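Local coordinates for uncharacterized protein (Magnetospirillum magneticum AMB-1, PDB 5MU5) that is a Maf glycosyltransferase that probably transfers sugar residues to flagellin and takes part in the formation of bacterial flagella, at residues P24-R29 with P152-L157; N38-E43 with G53-G58; R104-D107 with S111-Q114; T396-A401 with R478-Y483; V463-I468 with D494-E499. All coordinates share one frame; numbering follows the deposited sequence.

Interactions 1, 2 and 3 lie in the Maf N-terminal region, interactions 4 and 5 in the part of the chain built round the large mixed sheet. Interactions 4 and 5 are buried; interactions 1 and 3 are partly buried, and interaction 2 is a surface contact. Interactions 1 and 2 touch through Phe-156 and Leu-56, whereas 4 and 5 share helix 467-482 from opposite ends, about 17 Å apart between centres. The chemistry follows the place: a cation-pi stack in interaction 1, a valine on a ring in 2, a ring against a helix end in 3, isoleucines with threonines and a water in 4, and two valines in 5.

Interaction 1 of 5, residues P24-R29 with P152-L157. With EDO (1,2-ethanediol), chain I.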
# COMPACT_ATOMS: atom_id res chain seq x y z
N PRO A 24 -4.32 -14.39 23.89
CA PRO A 24 -3.49 -14.83 25.04
C PRO A 24 -2.51 -13.81 25.60
O PRO A 24 -2.44 -13.64 26.83
CB PRO A 24 -2.77 -16.10 24.53
CG PRO A 24 -3.49 -16.49 23.29
CD PRO A 24 -4.16 -15.27 22.72
N GLU A 25 -1.76 -13.15 24.73
CA GLU A 25 -0.80 -12.14 25.19
C GLU A 25 -1.49 -11.04 25.98
O GLU A 25 -0.96 -10.57 26.98
CB GLU A 25 -0.00 -11.54 24.02
CG GLU A 25 1.09 -12.46 23.46
CD GLU A 25 1.85 -11.85 22.28
OE1 GLU A 25 2.53 -12.62 21.56
OE2 GLU A 25 1.77 -10.61 22.05
N MET A 26 -2.68 -10.64 25.57
CA MET A 26 -3.42 -9.62 26.28
C MET A 26 -3.92 -10.18 27.62
O MET A 26 -3.89 -9.50 28.66
CB MET A 26 -4.60 -9.15 25.44
CG MET A 26 -5.37 -7.98 26.04
SD MET A 26 -4.35 -6.49 26.14
CE MET A 26 -4.06 -6.15 24.40
N GLY A 27 -4.38 -11.43 27.56
CA GLY A 27 -4.85 -12.14 28.74
C GLY A 27 -3.73 -12.26 29.75
O GLY A 27 -3.95 -12.04 30.94
N GLU A 28 -2.52 -12.56 29.27
CA GLU A 28 -1.41 -12.75 30.20
C GLU A 28 -1.08 -11.41 30.88
O GLU A 28 -0.83 -11.34 32.08
CB GLU A 28 -0.19 -13.35 29.50
CG GLU A 28 0.94 -13.76 30.44
CD GLU A 28 0.48 -14.62 31.63
OE1 GLU A 28 -0.32 -15.56 31.44
OE2 GLU A 28 0.94 -14.35 32.77
N ARG A 29 -1.16 -10.35 30.12
CA ARG A 29 -0.91 -9.04 30.65
C ARG A 29 -2.00 -8.63 31.66
O ARG A 29 -1.70 -8.11 32.74
CB ARG A 29 -0.83 -8.06 29.49
CG ARG A 29 -0.40 -6.69 29.93
CD ARG A 29 -0.24 -5.76 28.76
NE ARG A 29 -0.06 -4.40 29.26
CZ ARG A 29 0.00 -3.32 28.49
NH1 ARG A 29 -0.09 -3.43 27.16
NH2 ARG A 29 0.17 -2.13 29.05
N PRO A 152 -5.86 3.95 25.40
CA PRO A 152 -4.53 4.37 25.85
C PRO A 152 -4.20 3.99 27.29
O PRO A 152 -3.03 3.89 27.66
CB PRO A 152 -4.60 5.89 25.77
CG PRO A 152 -5.65 6.16 24.75
CD PRO A 152 -6.67 5.10 24.97
N ASN A 153 -5.23 3.84 28.12
CA ASN A 153 -5.02 3.56 29.53
C ASN A 153 -5.39 2.10 29.81
O ASN A 153 -6.56 1.74 29.79
CB ASN A 153 -5.85 4.53 30.37
CG ASN A 153 -5.49 4.47 31.85
OD1 ASN A 153 -5.02 3.45 32.35
ND2 ASN A 153 -5.73 5.55 32.55
N PHE A 154 -4.37 1.29 30.03
CA PHE A 154 -4.55 -0.13 30.26
C PHE A 154 -5.39 -0.42 31.49
O PHE A 154 -6.05 -1.46 31.56
CB PHE A 154 -3.22 -0.84 30.37
CG PHE A 154 -3.34 -2.35 30.33
CD1 PHE A 154 -3.53 -2.99 29.12
CD2 PHE A 154 -3.28 -3.11 31.49
CE1 PHE A 154 -3.63 -4.37 29.08
CE2 PHE A 154 -3.40 -4.48 31.45
CZ PHE A 154 -3.58 -5.11 30.24
N ASP A 155 -5.38 0.48 32.47
CA ASP A 155 -6.22 0.32 33.64
C ASP A 155 -7.68 0.19 33.29
O ASP A 155 -8.40 -0.62 33.88
CB ASP A 155 -6.04 1.46 34.64
CG ASP A 155 -4.75 1.36 35.43
OD1 ASP A 155 -3.84 0.58 35.03
OD2 ASP A 155 -4.66 2.04 36.48
N PHE A 156 -8.13 0.97 32.32
CA PHE A 156 -9.53 0.93 31.92
C PHE A 156 -9.91 -0.44 31.35
O PHE A 156 -10.97 -0.96 31.66
CB PHE A 156 -9.86 2.03 30.91
CG PHE A 156 -9.70 3.44 31.45
CD1 PHE A 156 -9.57 3.69 32.82
CD2 PHE A 156 -9.75 4.54 30.58
CE1 PHE A 156 -9.45 4.99 33.30
CE2 PHE A 156 -9.62 5.84 31.06
CZ PHE A 156 -9.47 6.06 32.41
N LEU A 157 -9.04 -1.02 30.54
CA LEU A 157 -9.31 -2.36 30.02
C LEU A 157 -9.37 -3.34 31.19
O LEU A 157 -10.26 -4.17 31.27
CB LEU A 157 -8.23 -2.79 29.03
CG LEU A 157 -8.41 -4.22 28.51
CD1 LEU A 157 -9.67 -4.34 27.65
CD2 LEU A 157 -7.18 -4.65 27.72
C1 EDO I . -2.92 -12.41 20.85
O1 EDO I . -1.94 -13.05 21.65
C2 EDO I . -2.37 -11.01 20.72
O2 EDO I . -2.47 -10.38 22.02
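Arg-29 of helix 24-32 lies along one face of the Phe-154 ring, in the segment 152-157. Its CG stands anti to the backbone N (chi1 -173°), and from there the chain runs straight out over the ring, heading for the backbone from which the phenylalanine comes. CB only grazes the far end of the ring, at 4.1 Å from Phe-154 CZ. CG comes closer, 3.6 Å from the same Phe-154 CZ, and CD lies just outside the ring perimeter, equally near CE1 and CZ. NE sits over the middle of the ring, 3.6 Å from Phe-154 CE1. Beyond it, Arg-29 CZ reaches 3.6 Å from Phe-154 CD1, and NH2 ends 3.7 Å from Phe-154 CG, at the root of the ring. Guanidinium and ring are turned only 3° against each other, with centres 3.9 Å apart. The edge of the same ring is met by Met-26, whose bent chain brings SD 3.7 Å from Phe-154 CE1, close to the ring plane; SD also touches Leu-157 CD2. Phe-154 follows Asn-153, the N-cap, whose OD1 accepts from Asp-155 N. His-33 adds an edge-to-face ring contact to Phe-154. Two helices of the N-terminal domain thus meet through a flat cation-pi stack beside a Met-aromatic contact.

Interaction 2 of 5, residues N38-E43 with G53-G58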
# COMPACT_ATOMS: atom_id res chain seq x y z
N ASN A 38 -8.43 3.03 40.88
CA ASN A 38 -9.34 2.24 41.70
C ASN A 38 -10.70 2.12 41.06
O ASN A 38 -11.22 3.08 40.52
CB ASN A 38 -9.53 2.90 43.08
CG ASN A 38 -8.25 2.94 43.88
OD1 ASN A 38 -7.58 1.92 44.05
ND2 ASN A 38 -7.91 4.11 44.39
N LEU A 39 -11.27 0.92 41.11
CA LEU A 39 -12.63 0.70 40.63
C LEU A 39 -13.51 0.92 41.84
O LEU A 39 -13.36 0.23 42.84
CB LEU A 39 -12.80 -0.71 40.09
CG LEU A 39 -14.14 -0.98 39.41
CD1 LEU A 39 -14.26 -0.16 38.14
CD2 LEU A 39 -14.32 -2.46 39.09
N VAL A 40 -14.42 1.89 41.76
CA VAL A 40 -15.30 2.22 42.88
C VAL A 40 -16.75 2.36 42.43
O VAL A 40 -17.02 2.59 41.25
CB VAL A 40 -14.86 3.53 43.59
CG1 VAL A 40 -13.39 3.44 44.00
CG2 VAL A 40 -15.07 4.75 42.70
N VAL A 41 -17.68 2.20 43.37
CA VAL A 41 -19.10 2.42 43.10
C VAL A 41 -19.40 3.89 43.38
O VAL A 41 -19.13 4.37 44.48
CB VAL A 41 -20.00 1.55 44.01
CG1 VAL A 41 -21.46 1.88 43.76
CG2 VAL A 41 -19.74 0.07 43.78
N ASN A 42 -19.93 4.61 42.38
CA ASN A 42 -20.25 6.03 42.57
C ASN A 42 -21.64 6.21 43.22
O ASN A 42 -22.30 5.22 43.52
CB ASN A 42 -20.13 6.82 41.24
CG ASN A 42 -21.25 6.53 40.26
OD1 ASN A 42 -22.16 5.77 40.55
ND2 ASN A 42 -21.17 7.14 39.10
N GLU A 43 -22.06 7.46 43.43
CA GLU A 43 -23.35 7.75 44.10
C GLU A 43 -24.56 7.21 43.35
O GLU A 43 -25.56 6.82 43.97
CB GLU A 43 -23.51 9.26 44.28
CG GLU A 43 -22.49 9.87 45.22
CD GLU A 43 -22.53 11.39 45.21
OE1 GLU A 43 -22.93 11.98 44.17
OE2 GLU A 43 -22.15 11.99 46.24
N GLY A 53 -8.80 11.44 43.34
CA GLY A 53 -10.04 12.20 43.45
C GLY A 53 -10.72 12.57 42.14
O GLY A 53 -11.70 13.30 42.15
N GLU A 54 -10.22 12.06 41.01
CA GLU A 54 -10.83 12.31 39.71
C GLU A 54 -11.56 11.05 39.28
O GLU A 54 -11.07 9.95 39.48
CB GLU A 54 -9.78 12.64 38.66
CG GLU A 54 -9.03 13.93 38.92
CD GLU A 54 -7.97 14.18 37.86
OE1 GLU A 54 -7.59 13.23 37.14
OE2 GLU A 54 -7.51 15.33 37.74
N PHE A 55 -12.73 11.23 38.67
CA PHE A 55 -13.56 10.12 38.24
C PHE A 55 -13.68 10.10 36.73
O PHE A 55 -13.82 11.14 36.11
CB PHE A 55 -14.94 10.23 38.89
CG PHE A 55 -14.94 9.94 40.36
CD1 PHE A 55 -14.24 10.76 41.25
CD2 PHE A 55 -15.64 8.86 40.88
CE1 PHE A 55 -14.23 10.49 42.61
CE2 PHE A 55 -15.65 8.59 42.24
CZ PHE A 55 -14.94 9.41 43.11
N LEU A 56 -13.61 8.92 36.13
CA LEU A 56 -13.75 8.79 34.69
C LEU A 56 -15.13 9.26 34.26
O LEU A 56 -15.24 10.14 33.43
CB LEU A 56 -13.50 7.34 34.24
CG LEU A 56 -13.81 7.01 32.76
CD1 LEU A 56 -13.05 7.93 31.83
CD2 LEU A 56 -13.44 5.57 32.45
N TYR A 57 -16.17 8.70 34.85
CA TYR A 57 -17.53 9.05 34.49
C TYR A 57 -18.13 10.15 35.35
O TYR A 57 -18.78 11.06 34.84
CB TYR A 57 -18.40 7.78 34.51
CG TYR A 57 -17.96 6.81 33.44
CD1 TYR A 57 -18.28 7.03 32.10
CD2 TYR A 57 -17.20 5.68 33.75
CE1 TYR A 57 -17.87 6.17 31.11
CE2 TYR A 57 -16.80 4.80 32.77
CZ TYR A 57 -17.13 5.06 31.45
OH TYR A 57 -16.72 4.21 30.47
N GLY A 58 -17.92 10.10 36.66
CA GLY A 58 -18.53 11.08 37.56
C GLY A 58 -20.03 10.83 37.64
O GLY A 58 -20.53 9.89 37.01
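Val-40 and Phe-55 meet across an antiparallel meander of three short strands, 38-41, 47-51 and 54-55, in which the two segments supply the outer strands and strand 47-51 runs between them. The outer strands are therefore not paired with each other, and their side chains have to reach across the central one. Along segment 38-43, Asn-38 and Val-40 are bonded through their backbones to Glu-50 and Asp-48 of that central strand. Val-40 points toward the 53-58 segment. Its chi1 of -54° turns CG2 to the partner, and this methyl touches Phe-55 CE2 at 3.9 Å. The valine comes at the phenylalanine across its length, and it is the outer part of the ring, not its root, that receives the methyl. Phe-55 also rests on Asp-48 and Glu-50, so the valine shares the ring with the central strand. Val-41, the next residue, points away from the second segment, as befits its place on a strand between two residues that face it. Asn-42 opens the turn of the hairpin between strands 38-41 and 47-51, and its side chain again points toward the second segment. OD1 of its amide accepts from Asp-46 N within that turn. Across the contact its nearest residue is Gly-58, the two CA atoms lying 7.3 Å apart. The other end of the amide faces this glycine, with Asn-42 ND2 3.5 Å from Gly-58 O.

Interaction 3 of 5, residues R104-D107 with S111-Q114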
# COMPACT_ATOMS: atom_id res chain seq x y z
N ARG A 104 -29.81 -0.89 -13.81
CA ARG A 104 -30.90 -1.84 -13.56
C ARG A 104 -31.75 -1.44 -12.34
O ARG A 104 -32.99 -1.55 -12.37
CB ARG A 104 -30.36 -3.24 -13.38
CG ARG A 104 -29.91 -3.89 -14.69
CD ARG A 104 -29.17 -5.20 -14.43
NE ARG A 104 -30.04 -6.22 -13.86
CZ ARG A 104 -29.70 -7.50 -13.66
NH1 ARG A 104 -28.50 -7.96 -13.98
NH2 ARG A 104 -30.58 -8.33 -13.13
N ALA A 105 -31.09 -0.98 -11.28
CA ALA A 105 -31.81 -0.46 -10.12
C ALA A 105 -32.68 0.74 -10.48
O ALA A 105 -33.86 0.76 -10.14
CB ALA A 105 -30.84 -0.08 -9.02
N THR A 106 -32.12 1.74 -11.17
CA THR A 106 -32.92 2.93 -11.47
C THR A 106 -34.05 2.60 -12.46
O THR A 106 -35.19 3.06 -12.27
CB THR A 106 -32.06 4.12 -11.96
OG1 THR A 106 -31.34 3.75 -13.14
CG2 THR A 106 -31.07 4.54 -10.87
N ASP A 107 -33.76 1.77 -13.46
CA ASP A 107 -34.79 1.36 -14.41
C ASP A 107 -35.96 0.70 -13.68
O ASP A 107 -37.09 0.85 -14.10
CB ASP A 107 -34.24 0.38 -15.46
CG ASP A 107 -33.31 1.06 -16.46
OD1 ASP A 107 -33.25 2.30 -16.46
OD2 ASP A 107 -32.65 0.34 -17.26
N SER A 111 -34.00 4.06 -6.14
CA SER A 111 -33.09 5.20 -6.12
C SER A 111 -32.14 5.04 -4.92
O SER A 111 -32.20 4.05 -4.19
CB SER A 111 -33.86 6.50 -6.03
OG SER A 111 -34.61 6.50 -4.85
N PHE A 112 -31.26 6.01 -4.74
CA PHE A 112 -30.20 5.90 -3.75
C PHE A 112 -30.14 7.13 -2.87
O PHE A 112 -30.04 8.23 -3.36
CB PHE A 112 -28.88 5.66 -4.46
CG PHE A 112 -28.86 4.38 -5.23
CD1 PHE A 112 -28.63 3.17 -4.58
CD2 PHE A 112 -29.17 4.35 -6.57
CE1 PHE A 112 -28.65 1.97 -5.26
CE2 PHE A 112 -29.19 3.15 -7.27
CZ PHE A 112 -28.93 1.96 -6.61
N LEU A 113 -30.24 6.94 -1.56
CA LEU A 113 -30.09 8.02 -0.62
C LEU A 113 -28.63 8.44 -0.56
O LEU A 113 -27.72 7.67 -0.84
CB LEU A 113 -30.49 7.55 0.76
CG LEU A 113 -31.89 7.01 0.98
CD1 LEU A 113 -31.91 6.32 2.33
CD2 LEU A 113 -32.93 8.13 0.92
N GLN A 114 -28.40 9.68 -0.13
CA GLN A 114 -27.05 10.16 0.08
C GLN A 114 -26.41 9.38 1.23
O GLN A 114 -25.29 8.94 1.14
CB GLN A 114 -27.06 11.65 0.43
CG GLN A 114 -25.68 12.29 0.41
CD GLN A 114 -25.59 13.63 1.14
OE1 GLN A 114 -26.59 14.25 1.49
NE2 GLN A 114 -24.36 14.07 1.39
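Ala-105, near the end of helix 92-107, presses its methyl against the far end of the Phe-112 ring, just after the short turn that leads from the helix into strand 111-112. This is the tight part of the contact: Ala-105 CB lies 3.7 Å from Phe-112 CZ and 4.0 Å from Phe-112 CE2. The ring reaches the helix because its CG stands anti to the carbonyl carbon (chi1 -63°), which carries CE2 and CZ back toward the last helical turn. Tyr-608 and Phe-621 both meet the ring edge-to-face, and Phe-621 also touches Ala-105, so the methyl meets two rings, Phe-112 and Phe-621, at the side of an aromatic cluster. The Thr-106 side is looser and more exposed. Its CG2 comes up at the edge of the ring, near the ring plane, but stays 4.3 Å from Phe-112 CE2. Its OG1 turns back on its own helix, bonded to the carbonyls of Leu-102 and Lys-103. Ser-111 points away from the helix, and its OG bonds instead to Thr-613 OG1 on strand 612-613, the antiparallel partner of strand 111-112. Across the contact the chemistry is wholly apolar: the ring and the alanine shed water together, while the hydroxyl of Thr-106 is satisfied within its own helix and that of Ser-111 by the neighbouring strand.

Interaction 4 of 5, residues T396-A401 with R478-Y483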
# COMPACT_ATOMS: atom_id res chain seq x y z
N THR A 396 15.04 3.88 -7.73
CA THR A 396 15.53 2.63 -8.30
C THR A 396 17.04 2.64 -8.39
O THR A 396 17.68 1.67 -8.01
CB THR A 396 14.97 2.39 -9.72
OG1 THR A 396 13.55 2.63 -9.73
CG2 THR A 396 15.26 0.97 -10.17
N GLY A 397 17.60 3.74 -8.88
CA GLY A 397 19.05 3.85 -9.00
C GLY A 397 19.75 3.88 -7.65
O GLY A 397 20.78 3.27 -7.46
N THR A 398 19.18 4.59 -6.69
CA THR A 398 19.79 4.66 -5.37
C THR A 398 19.77 3.31 -4.69
O THR A 398 20.77 2.88 -4.13
CB THR A 398 19.04 5.67 -4.53
OG1 THR A 398 19.11 6.94 -5.19
CG2 THR A 398 19.65 5.77 -3.14
N THR A 399 18.63 2.62 -4.74
CA THR A 399 18.52 1.35 -4.03
C THR A 399 19.35 0.29 -4.75
O THR A 399 19.97 -0.55 -4.09
CB THR A 399 17.04 0.90 -3.81
OG1 THR A 399 17.02 -0.25 -2.96
CG2 THR A 399 16.37 0.52 -5.11
N ALA A 400 19.38 0.34 -6.09
CA ALA A 400 20.20 -0.60 -6.87
C ALA A 400 21.65 -0.43 -6.51
O ALA A 400 22.37 -1.40 -6.34
CB ALA A 400 20.01 -0.40 -8.37
N ALA A 401 22.09 0.82 -6.39
CA ALA A 401 23.50 1.10 -6.09
C ALA A 401 23.92 0.54 -4.73
O ALA A 401 25.00 -0.02 -4.58
CB ALA A 401 23.75 2.59 -6.13
N ARG A 478 15.02 6.95 3.44
CA ARG A 478 14.81 5.68 4.10
C ARG A 478 15.79 4.59 3.58
O ARG A 478 16.40 3.90 4.36
CB ARG A 478 13.33 5.27 3.97
CG ARG A 478 13.04 3.86 4.47
CD ARG A 478 11.55 3.50 4.48
NE ARG A 478 10.93 3.57 3.14
CZ ARG A 478 10.16 4.57 2.69
NH1 ARG A 478 9.87 5.63 3.45
NH2 ARG A 478 9.65 4.50 1.46
N ILE A 479 15.96 4.42 2.27
CA ILE A 479 16.88 3.35 1.82
C ILE A 479 18.31 3.68 2.22
O ILE A 479 19.04 2.82 2.70
CB ILE A 479 16.75 3.02 0.29
CG1 ILE A 479 17.44 1.69 -0.03
CG2 ILE A 479 17.33 4.12 -0.57
CD1 ILE A 479 16.77 0.49 0.60
N ILE A 480 18.69 4.93 2.10
CA ILE A 480 20.05 5.31 2.47
C ILE A 480 20.28 5.04 3.95
O ILE A 480 21.32 4.47 4.33
CB ILE A 480 20.36 6.75 2.07
CG1 ILE A 480 20.47 6.83 0.54
CG2 ILE A 480 21.68 7.19 2.67
CD1 ILE A 480 20.40 8.23 -0.03
N GLY A 481 19.31 5.42 4.78
CA GLY A 481 19.37 5.14 6.21
C GLY A 481 19.60 3.68 6.59
O GLY A 481 20.32 3.40 7.51
N ARG A 482 19.01 2.75 5.86
CA ARG A 482 19.21 1.33 6.15
C ARG A 482 20.65 0.82 5.92
O ARG A 482 20.99 -0.26 6.38
CB ARG A 482 18.22 0.49 5.37
CG ARG A 482 16.78 0.75 5.79
CD ARG A 482 15.78 -0.02 4.95
NE ARG A 482 15.98 -1.45 5.10
CZ ARG A 482 15.45 -2.39 4.33
NH1 ARG A 482 14.65 -2.07 3.31
NH2 ARG A 482 15.72 -3.68 4.57
N TYR A 483 21.51 1.59 5.25
CA TYR A 483 22.89 1.18 5.01
C TYR A 483 23.90 2.03 5.76
O TYR A 483 25.10 1.94 5.51
CB TYR A 483 23.19 1.24 3.51
CG TYR A 483 22.50 0.19 2.66
CD1 TYR A 483 21.20 0.37 2.20
CD2 TYR A 483 23.14 -0.99 2.33
CE1 TYR A 483 20.57 -0.58 1.42
CE2 TYR A 483 22.53 -1.94 1.54
CZ TYR A 483 21.25 -1.74 1.08
OH TYR A 483 20.65 -2.68 0.31
O HOH W 1 18.94 -2.08 -1.56
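Thr-399 OG1, which lies against Ile-479, is gripped by two polar groups: it donates to the carbonyl oxygen of Asp-387 and receives a hydrogen from a water 3.0 Å away. The same water is hydrogen-bonded to Tyr-483 OH at 2.6 Å, and so it bridges helix 393-404 and the residue just beyond helix 467-482. The hydroxyl gets there by standing anti to its own main-chain nitrogen (chi1 -172°), where it faces the incoming isoleucine as well: Thr-399 OG1 is 3.5 Å from Ile-479 CG1, the threonine lying across the isoleucine chain. The preceding residue, Thr-398, turns its methyl to the same helix, with CG2 3.8 Å from Ile-479 CG2 and 3.9 Å from Ile-480 CG1, while its OG1 bonds back to Thr-394 O. With an alanine in place of Ile-479, the flank of the Thr-399 hydroxyl would probably lose its apolar neighbour and the Thr-398 methyl would be left with Ile-480 alone across the contact, opening a gap between the helices. The two helical segments run almost parallel, 9° apart, with axes 9.9 Å from each other. Each helix leads into one of two neighbouring parallel strands, 408-412 and 488-491, so that helix 467-482 forms the helical arm of a beta-alpha-beta crossover. Thr-398 thus offers its methyl to both isoleucines, whereas Thr-399 meets Ile-479 with CB and hydroxyl; both hydroxyls go to carbonyls, which lets polar residues sit in an apolar interface without stranding a donor.

Interaction 5 of 5, residues V463-I468 with D494-E499; sequences VYSETI and DGVMIE
Val-463 and Val-496 meet crosswise, nearly perpendicular, where a small antiparallel sheet backs onto the loop between strands 488-491 and 502-503. Val-463 lies on strand 462-465, the middle strand of that sheet, between 418-419 and 453-456. Its chi1 of -51° splits the two methyls between neighbours: CG1 leans on the backbone of the loop, 3.6 Å from Gly-495 O, and CG2 faces Val-496 CG1. That methyl pair is modelled at 3.2 Å, tighter than usual and doubtful in its exact value, though the meeting itself is plain. An alanine here would probably leave Val-496 CG1 without its main neighbour across the contact and the Gly-495 carbonyl with a gap beside it. Gly-495 bonds through its backbone with Asn-458, between strands 453-456 and 462-465, and Val-496 with Asp-415, so the backbone too ties the loop to its surroundings. Val-496 further packs on Arg-473 of helix 467-482, which starts just after the strand. Two residues along from Val-463, on the same face of the strand, Ser-465 CB comes 4.1 Å from Val-496 CG1, while its OG donates a hydrogen bond to Leu-416 O.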
# COMPACT_ATOMS: atom_id res chain seq x y z
N VAL A 463 12.55 25.25 -0.91
CA VAL A 463 12.23 24.82 -2.26
C VAL A 463 10.76 24.39 -2.27
O VAL A 463 10.24 23.92 -1.26
CB VAL A 463 13.16 23.70 -2.79
CG1 VAL A 463 14.63 24.06 -2.61
CG2 VAL A 463 12.88 22.39 -2.11
N TYR A 464 10.10 24.60 -3.40
CA TYR A 464 8.75 24.16 -3.61
C TYR A 464 8.71 22.75 -4.22
O TYR A 464 9.35 22.46 -5.24
CB TYR A 464 8.02 25.15 -4.50
CG TYR A 464 7.73 26.45 -3.80
CD1 TYR A 464 8.67 27.45 -3.72
CD2 TYR A 464 6.50 26.67 -3.22
CE1 TYR A 464 8.39 28.65 -3.07
CE2 TYR A 464 6.21 27.85 -2.57
CZ TYR A 464 7.15 28.84 -2.51
OH TYR A 464 6.83 30.01 -1.88
N SER A 465 7.93 21.89 -3.61
CA SER A 465 7.89 20.51 -4.00
C SER A 465 6.45 20.00 -4.03
O SER A 465 5.60 20.49 -3.32
CB SER A 465 8.73 19.73 -3.00
OG SER A 465 8.84 18.38 -3.37
N GLU A 466 6.21 18.99 -4.86
CA GLU A 466 4.92 18.36 -5.00
C GLU A 466 4.92 17.08 -4.21
O GLU A 466 5.98 16.58 -3.81
CB GLU A 466 4.69 17.99 -6.46
CG GLU A 466 4.80 19.14 -7.45
CD GLU A 466 5.05 18.65 -8.87
OE1 GLU A 466 4.62 17.52 -9.21
OE2 GLU A 466 5.70 19.39 -9.66
N THR A 467 3.74 16.52 -4.06
CA THR A 467 3.53 15.33 -3.23
C THR A 467 4.31 14.10 -3.71
O THR A 467 4.91 13.40 -2.90
CB THR A 467 2.02 15.07 -3.11
OG1 THR A 467 1.44 16.16 -2.39
CG2 THR A 467 1.71 13.76 -2.39
N ILE A 468 4.32 13.85 -5.01
CA ILE A 468 5.06 12.70 -5.57
C ILE A 468 6.56 12.82 -5.27
O ILE A 468 7.26 11.80 -5.06
CB ILE A 468 4.82 12.51 -7.10
CG1 ILE A 468 5.57 11.29 -7.67
CG2 ILE A 468 5.30 13.72 -7.89
CD1 ILE A 468 5.21 9.94 -7.08
N ASP A 494 20.63 21.13 -6.26
CA ASP A 494 20.04 22.32 -5.67
C ASP A 494 18.53 22.14 -5.58
O ASP A 494 17.78 22.78 -6.29
CB ASP A 494 20.41 23.58 -6.47
CG ASP A 494 20.01 24.88 -5.73
OD1 ASP A 494 19.71 24.86 -4.50
OD2 ASP A 494 19.98 25.94 -6.38
N GLY A 495 18.09 21.25 -4.68
CA GLY A 495 16.66 20.97 -4.51
C GLY A 495 16.37 20.74 -3.06
O GLY A 495 17.00 21.38 -2.22
N VAL A 496 15.44 19.83 -2.75
CA VAL A 496 15.09 19.55 -1.36
C VAL A 496 16.20 18.86 -0.58
O VAL A 496 17.03 18.14 -1.14
CB VAL A 496 13.87 18.61 -1.19
CG1 VAL A 496 12.62 19.19 -1.79
CG2 VAL A 496 14.15 17.21 -1.74
N MET A 497 16.16 19.06 0.73
CA MET A 497 16.98 18.34 1.68
C MET A 497 16.47 16.88 1.74
O MET A 497 15.27 16.62 1.90
CB MET A 497 16.85 18.99 3.07
CG MET A 497 17.73 18.36 4.15
SD MET A 497 19.50 18.59 3.82
CE MET A 497 19.66 20.24 4.54
N ILE A 498 17.39 15.94 1.60
CA ILE A 498 17.08 14.53 1.73
C ILE A 498 17.76 14.00 3.01
O ILE A 498 18.95 14.22 3.22
CB ILE A 498 17.58 13.76 0.50
CG1 ILE A 498 16.99 14.37 -0.78
CG2 ILE A 498 17.24 12.29 0.61
CD1 ILE A 498 17.66 13.91 -2.06
N GLU A 499 16.99 13.36 3.87
CA GLU A 499 17.54 12.74 5.08
C GLU A 499 18.65 11.75 4.74
O GLU A 499 18.62 11.10 3.69
CB GLU A 499 16.48 11.91 5.83
CG GLU A 499 15.38 12.69 6.50
CD GLU A 499 14.37 11.78 7.19
OE1 GLU A 499 14.76 10.99 8.09
OE2 GLU A 499 13.17 11.86 6.87